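Glucosamine kinase (Streptacidiphilus jiangxiensis, PDB 6HWJ) catalyses the ATP- and magnesium-dependent phosphorylation of D-glucosamine to D-glucosamine 6-phosphate and, to a lesser extent, acts on glucose. Local coordinates at residues S146-R151 with D317-P322; P293-H298 with Q333-D338. All blocks are in the same frame, centred on the assembly; numbering follows the deposited sequence.

In the fold
From the N terminus the chain first builds two antiparallel sheets; the second is still incomplete when 146-151 starts helix 148-157. Two further sheet strands and a long helical region follow before 293-298, after which two short strands, 306-309 and 312-315, lead to the magnesium-binding loop 317-322. Contact 1 closes there, over 165 intervening residues, joining the N-terminal part to that loop. The second closure is short: contact 2 pairs 293-298 with 333-338 across 34 residues that include 317-322. The segments therefore alternate, and the two closures cross. They also touch, R151 of contact 1 reaching the backbone of contact 2 and the rings of F318 and H298 meeting.

Contact 1: S146-R151 with D317-P322; sequences SPAAQR and DFDGNP. With MG (magnesium ion), chain F; MG (magnesium ion), chain C.
S146 OG is shared by two partners: it donates to D319 OD1 at 2.7 Å and accepts from A148 N at 3.1 Å. The second bond is nearly straight (165° at the hydrogen) and defines an ST turn just ahead of helix 148-157. With OG anti to the backbone N (chi1 171°), the hydroxyl is carried across to the carboxylate, which it meets on the anti side, 30° out of plane. D319 thus has one oxygen tied to the helix start, while OD2 makes a long, weak ion pair with K133, an inferred ATP-binding residue. Beside the polar link the packing is close. P147 CD lies 3.3 Å from D319 O, and A148 CB sits 4.0 Å from F318 CB. The aliphatic root of R151 reaches F318 obliquely, CB to CD1 3.7 Å; its chain then bends at chi2 and leads the guanidinium away, where NE donates to V297 O and P147 CB lies over the rim of one guanidinium face. G320 has a backbone shape that a residue with a side chain would hardly tolerate, because its CB would collide with the carbonyl oxygen of D319, and its own O receives a hydrogen bond from a water on one magnesium ion. D317 faces the other way and bridges both metals: OD1 binds one ion and OD2 the second, each at 2.2 Å, with Q305 sharing a metal with it. The backbone therefore places D317 on the metals and D319 against the helix start. D319 is itself a ligand of the second magnesium site, though in the conformer described its carboxylate coordinates neither ion. The DFD sequence, with its metal-bridging first aspartate, resembles the DFG-like magnesium loop of protein-kinase-like phosphotransferases, here packed against helix 148-157.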
loop_
_atom_site.group_PDB
_atom_site.type_symbol
_atom_site.label_atom_id
_atom_site.label_comp_id
_atom_site.label_asym_id
_atom_site.label_seq_id
_atom_site.Cartn_x
_atom_site.Cartn_y
_atom_site.Cartn_z
ATOM N N SER A 146 -0.625 -7.679 -7.525
ATOM C CA SER A 146 -0.956 -6.417 -6.904
ATOM C C SER A 146 -2.311 -5.927 -7.402
ATOM O O SER A 146 -2.565 -5.943 -8.620
ATOM C CB SER A 146 0.108 -5.357 -7.212
ATOM O OG SER A 146 -0.362 -4.128 -6.761
ATOM N N PRO A 147 -3.197 -5.474 -6.516
ATOM C CA PRO A 147 -4.449 -4.860 -6.972
ATOM C C PRO A 147 -4.363 -3.361 -7.228
ATOM O O PRO A 147 -5.416 -2.733 -7.413
ATOM C CB PRO A 147 -5.385 -5.141 -5.798
ATOM C CG PRO A 147 -4.468 -4.967 -4.601
ATOM C CD PRO A 147 -3.140 -5.572 -5.048
ATOM N N ALA A 148 -3.165 -2.778 -7.210
ATOM C CA ALA A 148 -3.054 -1.320 -7.250
ATOM C C ALA A 148 -3.804 -0.711 -8.435
ATOM O O ALA A 148 -4.394 0.362 -8.318
ATOM C CB ALA A 148 -1.581 -0.907 -7.276
ATOM N N ALA A 149 -3.801 -1.385 -9.588
ATOM C CA ALA A 149 -4.506 -0.847 -10.748
ATOM C C ALA A 149 -6.018 -0.814 -10.521
ATOM O O ALA A 149 -6.704 0.129 -10.949
ATOM C CB ALA A 149 -4.201 -1.680 -11.993
ATOM N N GLN A 150 -6.558 -1.842 -9.879
ATOM C CA GLN A 150 -7.995 -1.865 -9.604
ATOM C C GLN A 150 -8.363 -0.841 -8.536
ATOM O O GLN A 150 -9.428 -0.229 -8.600
ATOM C CB GLN A 150 -8.434 -3.262 -9.178
ATOM C CG GLN A 150 -8.429 -4.282 -10.307
ATOM C CD GLN A 150 -7.033 -4.606 -10.807
ATOM O OE1 GLN A 150 -6.110 -4.807 -10.018
ATOM N NE2 GLN A 150 -6.871 -4.652 -12.130
ATOM N N ARG A 151 -7.497 -0.655 -7.539
ATOM C CA ARG A 151 -7.766 0.339 -6.504
ATOM C C ARG A 151 -7.741 1.753 -7.076
ATOM O O ARG A 151 -8.673 2.538 -6.857
ATOM C CB ARG A 151 -6.740 0.210 -5.374
ATOM C CG ARG A 151 -6.743 -1.160 -4.690
ATOM C CD ARG A 151 -7.981 -1.428 -3.878
ATOM N NE ARG A 151 -7.970 -2.801 -3.365
ATOM C CZ ARG A 151 -8.281 -3.883 -4.082
ATOM N NH1 ARG A 151 -8.655 -3.775 -5.339
ATOM N NH2 ARG A 151 -8.217 -5.075 -3.538
ATOM N N ASP A 317 0.351 3.856 -2.271
ATOM C CA ASP A 317 0.787 2.493 -1.914
ATOM C C ASP A 317 -0.397 1.536 -1.803
ATOM O O ASP A 317 -0.804 1.166 -0.700
ATOM C CB ASP A 317 1.575 2.551 -0.599
ATOM C CG ASP A 317 2.470 1.323 -0.390
ATOM O OD1 ASP A 317 2.227 0.283 -1.030
ATOM O OD2 ASP A 317 3.420 1.422 0.431
ATOM N N PHE A 318 -0.930 1.098 -2.947
ATOM C CA PHE A 318 -2.102 0.240 -3.003
ATOM C C PHE A 318 -1.792 -1.213 -3.386
ATOM O O PHE A 318 -2.682 -1.920 -3.881
ATOM C CB PHE A 318 -3.107 0.829 -3.985
ATOM C CG PHE A 318 -3.879 2.003 -3.424
ATOM C CD1 PHE A 318 -4.960 1.793 -2.599
ATOM C CD2 PHE A 318 -3.504 3.300 -3.721
ATOM C CE1 PHE A 318 -5.671 2.858 -2.077
ATOM C CE2 PHE A 318 -4.205 4.366 -3.201
ATOM C CZ PHE A 318 -5.289 4.144 -2.383
ATOM N N ASP A 319 -0.560 -1.668 -3.140
ATOM C CA ASP A 319 -0.163 -3.029 -3.488
ATOM C C ASP A 319 -0.715 -4.080 -2.534
ATOM O O ASP A 319 -0.659 -5.273 -2.852
ATOM C CB ASP A 319 1.365 -3.151 -3.493
ATOM C CG ASP A 319 1.998 -2.459 -4.668
ATOM O OD1 ASP A 319 1.332 -2.335 -5.716
ATOM O OD2 ASP A 319 3.167 -2.040 -4.543
ATOM N N GLY A 320 -1.216 -3.676 -1.372
ATOM C CA GLY A 320 -1.740 -4.610 -0.394
ATOM C C GLY A 320 -0.787 -4.879 0.759
ATOM O O GLY A 320 0.338 -4.383 0.826
ATOM N N ASN A 321 -1.264 -5.714 1.679
ATOM C CA ASN A 321 -0.521 -6.022 2.903
ATOM C C ASN A 321 0.684 -6.896 2.588
ATOM O O ASN A 321 0.509 -8.037 2.138
ATOM C CB ASN A 321 -1.446 -6.718 3.892
ATOM C CG ASN A 321 -0.776 -6.993 5.219
ATOM O OD1 ASN A 321 0.378 -6.637 5.429
ATOM N ND2 ASN A 321 -1.511 -7.627 6.131
ATOM N N PRO A 322 1.913 -6.414 2.807
ATOM C CA PRO A 322 3.090 -7.170 2.372
ATOM C C PRO A 322 3.388 -8.408 3.206
ATOM O O PRO A 322 4.257 -9.199 2.800
ATOM C CB PRO A 322 4.233 -6.146 2.487
ATOM C CG PRO A 322 3.779 -5.212 3.559
ATOM C CD PRO A 322 2.279 -5.128 3.440
HETATM MG MG MG F . 3.472 -1.522 -0.968
HETATM MG MG MG C . 4.282 2.995 1.671
HETATM O O HOH W 1 4.405 -0.858 0.831
HETATM O O HOH W 2 1.901 -1.866 0.528
HETATM O O HOH W 3 5.106 4.470 3.097
HETATM O O HOH W 4 4.328 4.629 0.447
HETATM O O HOH W 5 6.331 2.961 0.954
#

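Contact 2: P293-H298 with Q333-D338; sequences PLIDVH and QPAALD
V297 CG1 stands anti to the carbonyl carbon (chi1 -64°), which directs it at the Q333 backbone, 3.4 Å from Q333 O, while CG2 takes the place between the backbone N and the carbonyl carbon and meets Q333 CB. The V297 and Q333 side chains cross at about a right angle. D338, with CG also anti to its carbonyl carbon (chi1 -70°), turns its carboxylate to the backbone just after V297: H298 N donates to D338 OD2 at 3.0 Å through the syn lone pair. That oxygen also bonds H230, and OD1 takes G299 N, so at least three donors fix the group's orientation. Upstream, I295 and Q333 form an antiparallel hydrogen-bonded pair. I295 N reaches Q333 O at 2.9 Å, and Q333 N returns to I295 O at 3.0 Å. Two apolar contacts adjoin this pair, L294 CD2 against P334 CD at 3.6 Å and I295 CD1 against A335 CB at 3.9 Å. Where the strands part, a water joins P293 O to A335 N at the helix start. The H298 ring lies near the magnesium site without binding metal, and its NE2 bonds V316 O, just before D317. The short strand pair and the D338 carboxylate thus tie the start of helix 335-356 to a loop whose H298-G299-D300 sequence, ending in the glucosamine-binding D300, is reminiscent of the catalytic loop of protein-kinase-like phosphotransferases.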
loop_
_atom_site.group_PDB
_atom_site.type_symbol
_atom_site.label_atom_id
_atom_site.label_comp_id
_atom_site.label_asym_id
_atom_site.label_seq_id
_atom_site.Cartn_x
_atom_site.Cartn_y
_atom_site.Cartn_z
ATOM N N PRO A 293 -19.334 -7.270 5.999
ATOM C CA PRO A 293 -19.025 -6.983 4.587
ATOM C C PRO A 293 -17.535 -6.831 4.337
ATOM O O PRO A 293 -16.837 -6.113 5.061
ATOM C CB PRO A 293 -19.774 -5.669 4.315
ATOM C CG PRO A 293 -19.833 -5.002 5.653
ATOM C CD PRO A 293 -19.995 -6.129 6.666
ATOM N N LEU A 294 -17.054 -7.501 3.294
ATOM C CA LEU A 294 -15.692 -7.305 2.789
ATOM C C LEU A 294 -15.745 -6.503 1.491
ATOM O O LEU A 294 -16.602 -6.764 0.629
ATOM C CB LEU A 294 -14.995 -8.637 2.540
ATOM C CG LEU A 294 -15.148 -9.696 3.653
ATOM C CD1 LEU A 294 -14.524 -11.027 3.218
ATOM C CD2 LEU A 294 -14.522 -9.172 4.926
ATOM N N ILE A 295 -14.830 -5.542 1.358
ATOM C CA ILE A 295 -14.729 -4.680 0.183
ATOM C C ILE A 295 -13.270 -4.619 -0.261
ATOM O O ILE A 295 -12.366 -5.071 0.437
ATOM C CB ILE A 295 -15.253 -3.247 0.446
ATOM C CG1 ILE A 295 -14.467 -2.578 1.566
ATOM C CG2 ILE A 295 -16.759 -3.268 0.787
ATOM C CD1 ILE A 295 -14.650 -1.068 1.625
ATOM N N ASP A 296 -13.049 -4.055 -1.443
ATOM C CA ASP A 296 -11.701 -3.643 -1.836
ATOM C C ASP A 296 -11.197 -2.602 -0.834
ATOM O O ASP A 296 -11.862 -1.581 -0.608
ATOM C CB ASP A 296 -11.718 -3.044 -3.251
ATOM C CG ASP A 296 -12.100 -4.059 -4.326
ATOM O OD1 ASP A 296 -12.271 -5.262 -4.029
ATOM O OD2 ASP A 296 -12.260 -3.641 -5.485
ATOM N N VAL A 297 -10.037 -2.852 -0.230
ATOM C CA VAL A 297 -9.494 -1.970 0.787
ATOM C C VAL A 297 -8.097 -1.514 0.356
ATOM O O VAL A 297 -7.529 -2.011 -0.610
ATOM C CB VAL A 297 -9.434 -2.624 2.185
ATOM C CG1 VAL A 297 -10.834 -2.953 2.697
ATOM C CG2 VAL A 297 -8.559 -3.870 2.177
ATOM N N HIS A 298 -7.558 -0.543 1.093
ATOM C CA HIS A 298 -6.154 -0.174 0.930
ATOM C C HIS A 298 -5.251 -1.329 1.345
ATOM O O HIS A 298 -4.374 -1.759 0.580
ATOM C CB HIS A 298 -5.828 1.087 1.754
ATOM C CG HIS A 298 -4.423 1.572 1.584
ATOM N ND1 HIS A 298 -3.338 0.936 2.159
ATOM C CD2 HIS A 298 -3.915 2.623 0.875
ATOM C CE1 HIS A 298 -2.224 1.571 1.815
ATOM N NE2 HIS A 298 -2.545 2.597 1.036
ATOM N N GLN A 333 -11.302 -7.348 2.138
ATOM C CA GLN A 333 -11.155 -7.385 3.585
ATOM C C GLN A 333 -12.205 -6.460 4.202
ATOM O O GLN A 333 -12.811 -5.649 3.483
ATOM C CB GLN A 333 -9.758 -6.924 4.005
ATOM C CG GLN A 333 -8.586 -7.700 3.363
ATOM C CD GLN A 333 -8.453 -9.113 3.905
ATOM O OE1 GLN A 333 -9.154 -9.493 4.834
ATOM N NE2 GLN A 333 -7.541 -9.892 3.323
ATOM N N PRO A 334 -12.411 -6.502 5.525
ATOM C CA PRO A 334 -13.295 -5.513 6.156
ATOM C C PRO A 334 -12.709 -4.112 6.052
ATOM O O PRO A 334 -11.513 -3.912 6.235
ATOM C CB PRO A 334 -13.365 -5.965 7.622
ATOM C CG PRO A 334 -12.790 -7.353 7.635
ATOM C CD PRO A 334 -11.793 -7.394 6.517
ATOM N N ALA A 335 -13.576 -3.137 5.795
ATOM C CA ALA A 335 -13.153 -1.743 5.827
ATOM C C ALA A 335 -12.568 -1.375 7.185
ATOM O O ALA A 335 -11.634 -0.560 7.264
ATOM C CB ALA A 335 -14.331 -0.825 5.488
ATOM N N ALA A 336 -13.070 -1.981 8.259
ATOM C CA ALA A 336 -12.539 -1.692 9.579
ATOM C C ALA A 336 -11.055 -2.013 9.683
ATOM O O ALA A 336 -10.370 -1.466 10.558
ATOM C CB ALA A 336 -13.318 -2.462 10.644
ATOM N N LEU A 337 -10.534 -2.884 8.818
ATOM C CA LEU A 337 -9.104 -3.150 8.817
ATOM C C LEU A 337 -8.302 -1.885 8.517
ATOM O O LEU A 337 -7.319 -1.579 9.207
ATOM C CB LEU A 337 -8.779 -4.247 7.797
ATOM C CG LEU A 337 -7.285 -4.549 7.660
ATOM C CD1 LEU A 337 -6.760 -5.232 8.925
ATOM C CD2 LEU A 337 -7.013 -5.440 6.429
ATOM N N ASP A 338 -8.693 -1.133 7.479
ATOM C CA ASP A 338 -8.025 0.146 7.219
ATOM C C ASP A 338 -8.215 1.091 8.393
ATOM O O ASP A 338 -7.306 1.861 8.741
ATOM C CB ASP A 338 -8.556 0.814 5.950
ATOM C CG ASP A 338 -8.149 0.097 4.665
ATOM O OD1 ASP A 338 -7.160 -0.676 4.651
ATOM O OD2 ASP A 338 -8.833 0.344 3.644
HETATM O O HOH W 6 -16.158 -3.650 4.753
#